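Local coordinates for protein purine nucleoside phosphorylase (Thermus thermophilus, PDB 1ODL) that probably catalyses the reversible phosphorolysis of purine nucleosides, splitting them with phosphate into free base and ribose 1-phosphate, and assembles from six copies of one chain, at residues A14-L19 / G81-V86; I29-L34 / W47-L52; P131-A136 / G193-A198; P111-T116 / A182-L187. All blocks are in the same frame, centred on the assembly; numbering follows the deposited sequence.

Contact 1. Residues A14-L19 / G81-V86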
loop_
_atom_site.group_PDB
_atom_site.type_symbol
_atom_site.label_atom_id
_atom_site.label_comp_id
_atom_site.label_asym_id
_atom_site.label_seq_id
_atom_site.Cartn_x
_atom_site.Cartn_y
_atom_site.Cartn_z
ATOM N N ALA A 14 37.035 -3.439 -15.957
ATOM C CA ALA A 14 37.142 -4.883 -16.122
ATOM C C ALA A 14 35.759 -5.512 -16.013
ATOM O O ALA A 14 34.797 -4.841 -15.663
ATOM C CB ALA A 14 38.069 -5.463 -15.050
ATOM N N GLU A 15 35.661 -6.799 -16.312
ATOM C CA GLU A 15 34.379 -7.484 -16.225
ATOM C C GLU A 15 34.036 -7.808 -14.781
ATOM O O GLU A 15 32.861 -7.877 -14.409
ATOM C CB GLU A 15 34.407 -8.771 -17.042
ATOM C CG GLU A 15 34.466 -8.537 -18.535
ATOM C CD GLU A 15 34.433 -9.834 -19.320
ATOM O OE1 GLU A 15 34.460 -9.775 -20.567
ATOM O OE2 GLU A 15 34.378 -10.909 -18.686
ATOM N N ARG A 16 35.073 -8.006 -13.973
ATOM C CA ARG A 16 34.910 -8.322 -12.561
ATOM C C ARG A 16 35.131 -7.038 -11.776
ATOM O O ARG A 16 36.194 -6.414 -11.876
ATOM C CB ARG A 16 35.926 -9.389 -12.150
ATOM C CG ARG A 16 35.832 -10.648 -13.009
ATOM C CD ARG A 16 36.932 -11.636 -12.688
ATOM N NE ARG A 16 36.675 -12.940 -13.287
ATOM C CZ ARG A 16 36.759 -13.207 -14.586
ATOM N NH1 ARG A 16 36.499 -14.432 -15.023
ATOM N NH2 ARG A 16 37.115 -12.261 -15.446
ATOM N N VAL A 17 34.128 -6.658 -10.988
ATOM C CA VAL A 17 34.169 -5.424 -10.215
ATOM C C VAL A 17 33.768 -5.610 -8.758
ATOM O O VAL A 17 32.805 -6.311 -8.463
ATOM C CB VAL A 17 33.208 -4.385 -10.843
ATOM C CG1 VAL A 17 33.290 -3.060 -10.104
ATOM C CG2 VAL A 17 33.534 -4.210 -12.318
ATOM N N LEU A 18 34.523 -4.995 -7.849
ATOM C CA LEU A 18 34.195 -5.044 -6.424
ATOM C C LEU A 18 33.531 -3.703 -6.168
ATOM O O LEU A 18 33.996 -2.678 -6.669
ATOM C CB LEU A 18 35.442 -5.172 -5.543
ATOM C CG LEU A 18 36.275 -6.456 -5.594
ATOM C CD1 LEU A 18 37.148 -6.510 -4.346
ATOM C CD2 LEU A 18 35.388 -7.688 -5.646
ATOM N N LEU A 19 32.445 -3.708 -5.399
ATOM C CA LEU A 19 31.715 -2.480 -5.131
ATOM C C LEU A 19 31.671 -2.024 -3.673
ATOM O O LEU A 19 30.741 -2.352 -2.933
ATOM C CB LEU A 19 30.282 -2.613 -5.657
ATOM C CG LEU A 19 30.105 -2.870 -7.157
ATOM C CD1 LEU A 19 28.646 -3.130 -7.448
ATOM C CD2 LEU A 19 30.604 -1.684 -7.963
ATOM N N GLY A 81 30.554 -2.447 -19.328
ATOM C CA GLY A 81 31.057 -3.793 -19.561
ATOM C C GLY A 81 31.195 -4.712 -18.361
ATOM O O GLY A 81 31.722 -5.818 -18.485
ATOM N N ALA A 82 30.730 -4.272 -17.198
ATOM C CA ALA A 82 30.827 -5.096 -16.002
ATOM C C ALA A 82 29.933 -6.322 -16.187
ATOM O O ALA A 82 28.806 -6.199 -16.664
ATOM C CB ALA A 82 30.398 -4.291 -14.776
ATOM N N ARG A 83 30.447 -7.495 -15.817
ATOM C CA ARG A 83 29.709 -8.753 -15.949
ATOM C C ARG A 83 29.514 -9.453 -14.594
ATOM O O ARG A 83 28.540 -10.174 -14.387
ATOM C CB ARG A 83 30.462 -9.686 -16.911
ATOM C CG ARG A 83 29.830 -11.066 -17.107
ATOM C CD ARG A 83 30.662 -11.943 -18.056
ATOM N NE ARG A 83 31.903 -12.423 -17.445
ATOM C CZ ARG A 83 31.975 -13.420 -16.566
ATOM N NH1 ARG A 83 30.875 -14.061 -16.183
ATOM N NH2 ARG A 83 33.148 -13.777 -16.064
ATOM N N VAL A 84 30.456 -9.228 -13.681
ATOM C CA VAL A 84 30.433 -9.817 -12.346
ATOM C C VAL A 84 30.681 -8.700 -11.336
ATOM O O VAL A 84 31.770 -8.123 -11.289
ATOM C CB VAL A 84 31.545 -10.874 -12.189
ATOM C CG1 VAL A 84 31.523 -11.453 -10.783
ATOM C CG2 VAL A 84 31.373 -11.966 -13.229
ATOM N N LEU A 85 29.678 -8.407 -10.519
ATOM C CA LEU A 85 29.792 -7.334 -9.550
ATOM C C LEU A 85 29.513 -7.798 -8.122
ATOM O O LEU A 85 28.414 -8.257 -7.813
ATOM C CB LEU A 85 28.833 -6.203 -9.936
ATOM C CG LEU A 85 29.003 -5.628 -11.350
ATOM C CD1 LEU A 85 28.292 -6.516 -12.366
ATOM C CD2 LEU A 85 28.416 -4.221 -11.412
ATOM N N VAL A 86 30.511 -7.664 -7.252
ATOM C CA VAL A 86 30.364 -8.081 -5.865
ATOM C C VAL A 86 30.549 -6.934 -4.885
ATOM O O VAL A 86 31.609 -6.302 -4.844
ATOM C CB VAL A 86 31.378 -9.185 -5.489
ATOM C CG1 VAL A 86 31.195 -9.569 -4.034
ATOM C CG2 VAL A 86 31.192 -10.397 -6.384
#
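Glu15 and Arg83 meet through two differently shaped chains: Glu15 sends CG anti to its carbonyl carbon (chi1 -69°) and stays extended beyond it, whereas Arg83 folds at chi3 (73°) to bring its NE round to the carboxylate. The resulting salt bridge, with Glu15 OE2 3.2 Å from Arg83 NE, lies beside the entrance to two parallel strands, 16-19 and 84-93, of the central sheet of this alpha/beta phosphorylase fold. Helix 67-80 ends at Gly81 in a Schellman motif, and after a short turn, Gly81 to Arg83, the chain enters strand 84-93. The oxygen sits in the plane of the Arg83 guanidinium, although it is itself met from above the carboxylate plane. Arg16 NH1 lies 3.6 Å from Arg83 NH2, and the C-terminal carboxylate of Val235 takes bonds from both nitrogens, which would offset the like charges; Arg16 NE bonds to Val232 O. Glu15 O accepts two backbone donors, Arg83 N at 2.8 Å and Val84 N at 2.9 Å, fixing the start of the pairing. Beyond it Val17 bonds to both Val84 and Val86, in the alternating pattern of parallel strands. Val17 and Leu85 put their side chains on the sheet face covered by helix 67-80; Leu18 and Val86 face helix 214-232. Val17 CG2 touches Ala82 CB at 4.0 Å, and the last bond runs from Leu19 N to Val86 O at 2.8 Å.

Contact 2. Residues I29-L34 / W47-L52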
loop_
_atom_site.group_PDB
_atom_site.type_symbol
_atom_site.label_atom_id
_atom_site.label_comp_id
_atom_site.label_asym_id
_atom_site.label_seq_id
_atom_site.Cartn_x
_atom_site.Cartn_y
_atom_site.Cartn_z
ATOM N N ILE A 29 41.677 -0.811 -1.077
ATOM C CA ILE A 29 41.623 -2.115 -1.735
ATOM C C ILE A 29 42.571 -2.162 -2.935
ATOM O O ILE A 29 43.351 -3.104 -3.085
ATOM C CB ILE A 29 40.185 -2.436 -2.217
ATOM C CG1 ILE A 29 39.268 -2.665 -1.016
ATOM C CG2 ILE A 29 40.184 -3.674 -3.105
ATOM C CD1 ILE A 29 37.794 -2.725 -1.398
ATOM N N ALA A 30 42.506 -1.140 -3.782
ATOM C CA ALA A 30 43.350 -1.077 -4.973
ATOM C C ALA A 30 44.830 -1.132 -4.625
ATOM O O ALA A 30 45.583 -1.913 -5.204
ATOM C CB ALA A 30 43.058 0.186 -5.753
ATOM N N LYS A 31 45.240 -0.307 -3.672
ATOM C CA LYS A 31 46.637 -0.254 -3.272
ATOM C C LYS A 31 47.111 -1.467 -2.487
ATOM O O LYS A 31 48.255 -1.899 -2.632
ATOM C CB LYS A 31 46.896 1.032 -2.486
ATOM C CG LYS A 31 46.858 2.255 -3.394
ATOM C CD LYS A 31 46.971 3.568 -2.647
ATOM C CE LYS A 31 47.170 4.707 -3.642
ATOM N NZ LYS A 31 46.262 4.566 -4.823
ATOM N N THR A 32 46.228 -2.029 -1.675
ATOM C CA THR A 32 46.576 -3.181 -0.863
ATOM C C THR A 32 46.543 -4.512 -1.617
ATOM O O THR A 32 47.458 -5.322 -1.484
ATOM C CB THR A 32 45.629 -3.279 0.363
ATOM O OG1 THR A 32 45.740 -2.081 1.141
ATOM C CG2 THR A 32 45.986 -4.471 1.230
ATOM N N PHE A 33 45.505 -4.730 -2.423
ATOM C CA PHE A 33 45.350 -5.991 -3.136
ATOM C C PHE A 33 45.635 -6.051 -4.632
ATOM O O PHE A 33 45.960 -7.117 -5.154
ATOM C CB PHE A 33 43.933 -6.530 -2.921
ATOM C CG PHE A 33 43.625 -6.885 -1.497
ATOM C CD1 PHE A 33 43.243 -5.906 -0.589
ATOM C CD2 PHE A 33 43.714 -8.205 -1.066
ATOM C CE1 PHE A 33 42.950 -6.235 0.737
ATOM C CE2 PHE A 33 43.428 -8.543 0.250
ATOM C CZ PHE A 33 43.044 -7.553 1.154
ATOM N N LEU A 34 45.508 -4.931 -5.330
ATOM C CA LEU A 34 45.709 -4.950 -6.774
ATOM C C LEU A 34 47.109 -4.637 -7.281
ATOM O O LEU A 34 47.880 -3.930 -6.634
ATOM C CB LEU A 34 44.714 -4.002 -7.443
ATOM C CG LEU A 34 43.236 -4.285 -7.162
ATOM C CD1 LEU A 34 42.375 -3.275 -7.908
ATOM C CD2 LEU A 34 42.901 -5.706 -7.596
ATOM N N TRP A 47 35.308 7.272 -6.670
ATOM C CA TRP A 47 36.602 6.709 -7.047
ATOM C C TRP A 47 36.504 5.274 -7.562
ATOM O O TRP A 47 35.963 4.390 -6.889
ATOM C CB TRP A 47 37.570 6.765 -5.860
ATOM C CG TRP A 47 37.933 8.159 -5.421
ATOM C CD1 TRP A 47 37.475 9.336 -5.949
ATOM C CD2 TRP A 47 38.830 8.517 -4.366
ATOM N NE1 TRP A 47 38.030 10.402 -5.287
ATOM C CE2 TRP A 47 38.866 9.930 -4.311
ATOM C CE3 TRP A 47 39.608 7.783 -3.459
ATOM C CZ2 TRP A 47 39.653 10.624 -3.381
ATOM C CZ3 TRP A 47 40.389 8.475 -2.535
ATOM C CH2 TRP A 47 40.404 9.883 -2.505
ATOM N N GLY A 48 37.034 5.062 -8.765
ATOM C CA GLY A 48 37.028 3.748 -9.380
ATOM C C GLY A 48 38.419 3.419 -9.894
ATOM O O GLY A 48 39.050 4.245 -10.554
ATOM N N TYR A 49 38.892 2.213 -9.591
ATOM C CA TYR A 49 40.218 1.773 -10.009
ATOM C C TYR A 49 40.171 0.454 -10.767
ATOM O O TYR A 49 39.249 -0.345 -10.600
ATOM C CB TYR A 49 41.133 1.568 -8.797
ATOM C CG TYR A 49 41.187 2.715 -7.819
ATOM C CD1 TYR A 49 40.119 2.974 -6.958
ATOM C CD2 TYR A 49 42.306 3.543 -7.748
ATOM C CE1 TYR A 49 40.164 4.026 -6.052
ATOM C CE2 TYR A 49 42.364 4.603 -6.841
ATOM C CZ TYR A 49 41.289 4.836 -5.998
ATOM O OH TYR A 49 41.334 5.875 -5.101
ATOM N N THR A 50 41.178 0.231 -11.600
ATOM C CA THR A 50 41.290 -1.015 -12.338
ATOM C C THR A 50 42.736 -1.459 -12.216
ATOM O O THR A 50 43.658 -0.666 -12.388
ATOM C CB THR A 50 40.922 -0.856 -13.819
ATOM O OG1 THR A 50 39.541 -0.488 -13.927
ATOM C CG2 THR A 50 41.138 -2.179 -14.569
ATOM N N GLY A 51 42.925 -2.727 -11.877
ATOM C CA GLY A 51 44.259 -3.266 -11.728
ATOM C C GLY A 51 44.210 -4.751 -12.009
ATOM O O GLY A 51 43.326 -5.212 -12.723
ATOM N N LEU A 52 45.151 -5.501 -11.450
ATOM C CA LEU A 52 45.186 -6.940 -11.658
ATOM C C LEU A 52 45.310 -7.698 -10.344
ATOM O O LEU A 52 46.029 -7.285 -9.434
ATOM C CB LEU A 52 46.363 -7.338 -12.560
ATOM C CG LEU A 52 46.456 -6.897 -14.023
ATOM C CD1 LEU A 52 45.223 -7.367 -14.769
ATOM C CD2 LEU A 52 46.627 -5.389 -14.109
#
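The ring of Tyr49 carries the methyl group of Ala30 over one face, with CB 4.2 Å from the ring centroid and 28° off its normal, a CH-pi contact. Lys31 NZ approaches the same ring obliquely, 4.4 Å from Tyr49 CE2, while Arg39 and Glu27 also touch the tyrosine side chain. This is helix-on-sheet packing within the alpha/beta phosphorylase fold: the last turns of helix 23-33 run along the antiparallel strand 48-53, their short axes 9.2 Å apart and only 15° from parallel. The methyl lies nearer the root of the ring than its middle, Ala30 CB being 3.8 Å from Tyr49 CG. Tyr49 is placed for this by CG standing anti to its carbonyl carbon (chi1 -50°), beside its backbone nitrogen. Phe33 turns elsewhere, toward Val225 and Leu229 of helix 214-232, and has Ile29 O at its ring edge.

Where the helix ends, Leu34 takes over the contact with the strand. Its CD1 comes within 4.0 Å of Gly51 N, and the lack of a side chain on Gly51 makes room for the leucine, since a CB there would lie a tight 3.1 Å from Leu34 CB. Val60 of the neighbouring strand 56-61 also packs against Leu34. At the far end the backbones draw together in a CA-H...O contact, Leu34 CA standing 3.6 Å from Leu52 O.

Contact 3. Residues P131-A136 / G193-A198. With SO4 (sulfate ion), chain H.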
loop_
_atom_site.group_PDB
_atom_site.type_symbol
_atom_site.label_atom_id
_atom_site.label_comp_id
_atom_site.label_asym_id
_atom_site.label_seq_id
_atom_site.Cartn_x
_atom_site.Cartn_y
_atom_site.Cartn_z
ATOM N N PRO A 131 23.292 -17.040 -8.313
ATOM C CA PRO A 131 23.650 -18.260 -7.579
ATOM C C PRO A 131 25.119 -18.694 -7.632
ATOM O O PRO A 131 25.707 -19.031 -6.597
ATOM C CB PRO A 131 22.687 -19.310 -8.150
ATOM C CG PRO A 131 22.310 -18.761 -9.497
ATOM C CD PRO A 131 22.175 -17.289 -9.239
ATOM N N GLU A 132 25.723 -18.682 -8.815
ATOM C CA GLU A 132 27.115 -19.095 -8.907
ATOM C C GLU A 132 28.033 -18.195 -8.090
ATOM O O GLU A 132 28.924 -18.688 -7.406
ATOM C CB GLU A 132 27.570 -19.151 -10.365
ATOM C CG GLU A 132 27.001 -20.337 -11.154
ATOM C CD GLU A 132 27.476 -21.701 -10.640
ATOM O OE1 GLU A 132 27.151 -22.728 -11.281
ATOM O OE2 GLU A 132 28.173 -21.758 -9.604
ATOM N N VAL A 133 27.815 -16.882 -8.149
ATOM C CA VAL A 133 28.635 -15.945 -7.377
ATOM C C VAL A 133 28.431 -16.177 -5.877
ATOM O O VAL A 133 29.384 -16.157 -5.098
ATOM C CB VAL A 133 28.281 -14.472 -7.691
ATOM C CG1 VAL A 133 28.899 -13.549 -6.645
ATOM C CG2 VAL A 133 28.795 -14.097 -9.070
ATOM N N PHE A 134 27.180 -16.385 -5.483
ATOM C CA PHE A 134 26.846 -16.631 -4.088
ATOM C C PHE A 134 27.638 -17.846 -3.602
ATOM O O PHE A 134 28.282 -17.820 -2.552
ATOM C CB PHE A 134 25.342 -16.898 -3.967
ATOM C CG PHE A 134 24.917 -17.408 -2.624
ATOM C CD1 PHE A 134 25.031 -16.608 -1.493
ATOM C CD2 PHE A 134 24.390 -18.691 -2.492
ATOM C CE1 PHE A 134 24.624 -17.072 -0.248
ATOM C CE2 PHE A 134 23.979 -19.170 -1.247
ATOM C CZ PHE A 134 24.096 -18.354 -0.122
ATOM N N ARG A 135 27.588 -18.902 -4.402
ATOM C CA ARG A 135 28.273 -20.150 -4.106
ATOM C C ARG A 135 29.786 -19.968 -3.977
ATOM O O ARG A 135 30.394 -20.463 -3.025
ATOM C CB ARG A 135 27.956 -21.162 -5.203
ATOM C CG ARG A 135 28.432 -22.572 -4.932
ATOM C CD ARG A 135 28.067 -23.443 -6.116
ATOM N NE ARG A 135 28.237 -24.863 -5.837
ATOM C CZ ARG A 135 27.890 -25.828 -6.680
ATOM N NH1 ARG A 135 27.354 -25.517 -7.848
ATOM N NH2 ARG A 135 28.082 -27.100 -6.355
ATOM N N ALA A 136 30.387 -19.257 -4.934
ATOM C CA ALA A 136 31.828 -19.012 -4.917
ATOM C C ALA A 136 32.234 -18.245 -3.655
ATOM O O ALA A 136 33.216 -18.591 -3.001
ATOM C CB ALA A 136 32.252 -18.240 -6.168
ATOM N N GLY A 193 20.912 -8.807 -16.574
ATOM C CA GLY A 193 21.566 -10.034 -16.994
ATOM C C GLY A 193 23.028 -10.165 -16.627
ATOM O O GLY A 193 23.817 -10.698 -17.407
ATOM N N VAL A 194 23.402 -9.676 -15.451
ATOM C CA VAL A 194 24.783 -9.785 -14.998
ATOM C C VAL A 194 24.827 -10.540 -13.666
ATOM O O VAL A 194 23.797 -10.743 -13.029
ATOM C CB VAL A 194 25.447 -8.390 -14.850
ATOM C CG1 VAL A 194 25.549 -7.736 -16.210
ATOM C CG2 VAL A 194 24.641 -7.508 -13.904
ATOM N N ARG A 195 26.019 -10.970 -13.262
ATOM C CA ARG A 195 26.180 -11.719 -12.022
ATOM C C ARG A 195 26.570 -10.797 -10.884
ATOM O O ARG A 195 27.483 -9.981 -11.019
ATOM C CB ARG A 195 27.251 -12.795 -12.184
ATOM C CG ARG A 195 26.981 -13.800 -13.286
ATOM C CD ARG A 195 28.168 -14.737 -13.422
ATOM N NE ARG A 195 27.989 -15.707 -14.495
ATOM C CZ ARG A 195 27.290 -16.829 -14.384
ATOM N NH1 ARG A 195 26.696 -17.138 -13.237
ATOM N NH2 ARG A 195 27.184 -17.642 -15.424
ATOM N N THR A 196 25.880 -10.934 -9.758
ATOM C CA THR A 196 26.166 -10.092 -8.612
ATOM C C THR A 196 26.224 -10.896 -7.322
ATOM O O THR A 196 25.775 -12.045 -7.254
ATOM C CB THR A 196 25.102 -8.967 -8.470
ATOM O OG1 THR A 196 23.825 -9.534 -8.147
ATOM C CG2 THR A 196 24.981 -8.192 -9.769
ATOM N N GLY A 197 26.792 -10.275 -6.298
ATOM C CA GLY A 197 26.909 -10.914 -5.004
ATOM C C GLY A 197 27.320 -9.856 -4.003
ATOM O O GLY A 197 27.704 -8.751 -4.390
ATOM N N ALA A 198 27.233 -10.184 -2.723
ATOM C CA ALA A 198 27.605 -9.245 -1.681
ATOM C C ALA A 198 28.113 -9.981 -0.457
ATOM O O ALA A 198 27.574 -11.015 -0.063
ATOM C CB ALA A 198 26.409 -8.367 -1.300
HETATM S S SO4 H . 29.751 -26.620 -2.975
HETATM O O1 SO4 H . 28.810 -26.915 -1.894
HETATM O O2 SO4 H . 29.637 -27.700 -3.972
HETATM O O3 SO4 H . 31.124 -26.565 -2.433
HETATM O O4 SO4 H . 29.389 -25.322 -3.572
#
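Helix 131-143 packs on strand 195-205 of the central sheet by setting Val133 against a glycine. Val133 CG1 comes within 3.7 Å of Gly197 CA, an approach that the missing side chain allows, and Val133 CB lies 3.5 Å from Thr196 O. The other methyl, CG2, stands anti to the carbonyl carbon and rests 3.7 Å from Arg195 CB. Arg195 runs extended alongside Glu132, its NH1 3.6 Å from Glu132 CB; the charge of this arginine is met by Asp130, whose carboxylate also accepts from Val133 N at the helix start.

On another side of the helix, Arg135 faces a second subunit, where its NH1 forms a salt bridge to Glu142. A sulfate, probably from the crystallisation liquor, lies at the edge of its guanidinium and takes two nearly straight bonds, from Arg135 NE to O4 (2.6 Å) and from Arg135 NH2 to O2 (2.9 Å). The ion is also bound by Arg139 and by Arg135 of the second subunit. A leucine in place of Arg135 would probably leave the sulfate short of two donors and Glu142 of that subunit without its charged mate. With valine set against glycine, helix lies on strand as in other alpha/beta folds.

Contact 4. Residues P111-T116 / A182-L187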
loop_
_atom_site.group_PDB
_atom_site.type_symbol
_atom_site.label_atom_id
_atom_site.label_comp_id
_atom_site.label_asym_id
_atom_site.label_seq_id
_atom_site.Cartn_x
_atom_site.Cartn_y
_atom_site.Cartn_z
ATOM N N PRO A 111 14.183 -6.013 0.746
ATOM C CA PRO A 111 14.062 -4.705 0.092
ATOM C C PRO A 111 13.294 -3.638 0.869
ATOM O O PRO A 111 12.119 -3.409 0.610
ATOM C CB PRO A 111 13.383 -5.052 -1.226
ATOM C CG PRO A 111 12.437 -6.138 -0.812
ATOM C CD PRO A 111 13.259 -6.992 0.136
ATOM N N LEU A 112 13.958 -2.979 1.814
ATOM C CA LEU A 112 13.301 -1.936 2.585
ATOM C C LEU A 112 13.635 -0.575 1.979
ATOM O O LEU A 112 13.459 0.456 2.619
ATOM C CB LEU A 112 13.749 -1.986 4.051
ATOM C CG LEU A 112 13.558 -3.315 4.799
ATOM C CD1 LEU A 112 14.037 -3.180 6.244
ATOM C CD2 LEU A 112 12.086 -3.719 4.786
ATOM N N ASP A 113 14.100 -0.576 0.731
ATOM C CA ASP A 113 14.480 0.662 0.062
ATOM C C ASP A 113 13.520 1.066 -1.057
ATOM O O ASP A 113 12.783 0.239 -1.585
ATOM C CB ASP A 113 15.887 0.526 -0.511
ATOM C CG ASP A 113 15.944 -0.448 -1.669
ATOM O OD1 ASP A 113 16.375 -0.029 -2.758
ATOM O OD2 ASP A 113 15.546 -1.624 -1.494
ATOM N N GLY A 114 13.543 2.347 -1.412
ATOM C CA GLY A 114 12.677 2.858 -2.461
ATOM C C GLY A 114 13.194 2.672 -3.877
ATOM O O GLY A 114 12.415 2.703 -4.826
ATOM N N THR A 115 14.499 2.477 -4.037
ATOM C CA THR A 115 15.058 2.288 -5.370
ATOM C C THR A 115 14.464 1.033 -6.007
ATOM O O THR A 115 13.928 1.081 -7.119
ATOM C CB THR A 115 16.589 2.163 -5.325
ATOM O OG1 THR A 115 17.146 3.350 -4.746
ATOM C CG2 THR A 115 17.149 1.984 -6.733
ATOM N N THR A 116 14.550 -0.091 -5.303
ATOM C CA THR A 116 13.991 -1.336 -5.816
ATOM C C THR A 116 12.489 -1.154 -6.015
ATOM O O THR A 116 11.917 -1.607 -7.010
ATOM C CB THR A 116 14.221 -2.505 -4.836
ATOM O OG1 THR A 116 13.661 -2.179 -3.558
ATOM C CG2 THR A 116 15.702 -2.780 -4.683
ATOM N N ALA A 182 22.654 -3.633 -1.098
ATOM C CA ALA A 182 22.417 -4.971 -1.637
ATOM C C ALA A 182 21.164 -5.226 -2.473
ATOM O O ALA A 182 21.261 -5.734 -3.593
ATOM C CB ALA A 182 22.505 -6.002 -0.505
ATOM N N SER A 183 19.996 -4.892 -1.940
ATOM C CA SER A 183 18.758 -5.140 -2.660
ATOM C C SER A 183 18.785 -4.650 -4.106
ATOM O O SER A 183 18.439 -5.403 -5.018
ATOM C CB SER A 183 17.569 -4.529 -1.903
ATOM O OG SER A 183 17.725 -3.132 -1.709
ATOM N N ALA A 184 19.224 -3.410 -4.322
ATOM C CA ALA A 184 19.266 -2.840 -5.672
ATOM C C ALA A 184 20.266 -3.539 -6.586
ATOM O O ALA A 184 20.020 -3.701 -7.786
ATOM C CB ALA A 184 19.579 -1.338 -5.607
ATOM N N LEU A 185 21.399 -3.938 -6.016
ATOM C CA LEU A 185 22.431 -4.624 -6.778
ATOM C C LEU A 185 21.901 -5.952 -7.295
ATOM O O LEU A 185 22.089 -6.289 -8.462
ATOM C CB LEU A 185 23.661 -4.858 -5.896
ATOM C CG LEU A 185 24.778 -5.762 -6.423
ATOM C CD1 LEU A 185 25.410 -5.203 -7.708
ATOM C CD2 LEU A 185 25.813 -5.902 -5.327
ATOM N N PHE A 186 21.234 -6.701 -6.421
ATOM C CA PHE A 186 20.683 -8.004 -6.784
ATOM C C PHE A 186 19.602 -7.886 -7.857
ATOM O O PHE A 186 19.625 -8.610 -8.854
ATOM C CB PHE A 186 20.127 -8.702 -5.533
ATOM C CG PHE A 186 21.191 -9.088 -4.523
ATOM C CD1 PHE A 186 20.835 -9.494 -3.241
ATOM C CD2 PHE A 186 22.544 -9.050 -4.860
ATOM C CE1 PHE A 186 21.803 -9.857 -2.308
ATOM C CE2 PHE A 186 23.527 -9.413 -3.935
ATOM C CZ PHE A 186 23.157 -9.817 -2.656
ATOM N N LEU A 187 18.657 -6.975 -7.648
ATOM C CA LEU A 187 17.582 -6.751 -8.608
ATOM C C LEU A 187 18.142 -6.388 -9.993
ATOM O O LEU A 187 17.767 -6.988 -11.005
ATOM C CB LEU A 187 16.662 -5.629 -8.112
ATOM C CG LEU A 187 15.671 -5.073 -9.137
ATOM C CD1 LEU A 187 14.718 -6.175 -9.575
ATOM C CD2 LEU A 187 14.908 -3.907 -8.530
#
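Asp113 leaves its backbone with CB directed at helix 182-192, and CG, tucked between the backbone nitrogen and the carbonyl carbon (chi1 69°), ends up 3.2 Å from Ser183 OG. At the tip the two oxygens divide the work. OD2 accepts the hydroxyl of Ser183 at 2.7 Å from OG, and a second hydroxyl, Thr116 OG1, at 2.8 Å. The two donors come from opposite faces of the carboxylate, so they hold OD2 between them and would resist its rotation. OD1 takes the backbone Thr116 N at 3.1 Å and also bonds to Thr67 OG1. Asp113 is thus the N-cap of helix 114-119, a short helix that follows strand 108-112, and its side chain ties this turn to the start of helix 182-192 in a buried part of the alpha/beta fold close to the subunit interfaces. An alanine here is likely to leave the Thr116 amide uncapped and the hydroxyls of Ser183 and Thr116 without their shared acceptor, freeing both to turn.

Methyl and methylene groups fill in around these bonds. Thr116 CG2, anti to the carbonyl carbon, lies 3.6 Å from Ala184 N, and Leu187 CD2 rests 3.8 Å from Thr116 CA. Ala184 CB also meets Thr115 CG2. Pro111 brings its CB to 4.3 Å from Ser183 CB. Neighbouring subunits border the site: Tyr173 of the second subunit packs on Leu187, Asp157 of the third on Thr115.

Overall arrangement
All four contacts reach one mixed sheet. Contact 1 joins two of its parallel strands, and contact 2, nested within the loop that contact 1 closes, packs a helix on its antiparallel part, with centres about 13 Å apart. Contact 3 lies about 11 Å from contact 1 between centres, since strands 84-93 and 195-205 are neighbours. Contacts 3 and 4 interleave along the chain: helix 182-192 leads into strand 195-205, and Leu185 and Phe186 pack on Thr196. The centres of contacts 2 and 4 stand about 26 Å apart, on opposite sides of the chain's centre. Only contacts 3 and 4 meet other chains of the six-chain assembly: both touch the second subunit, contact 4 also a third.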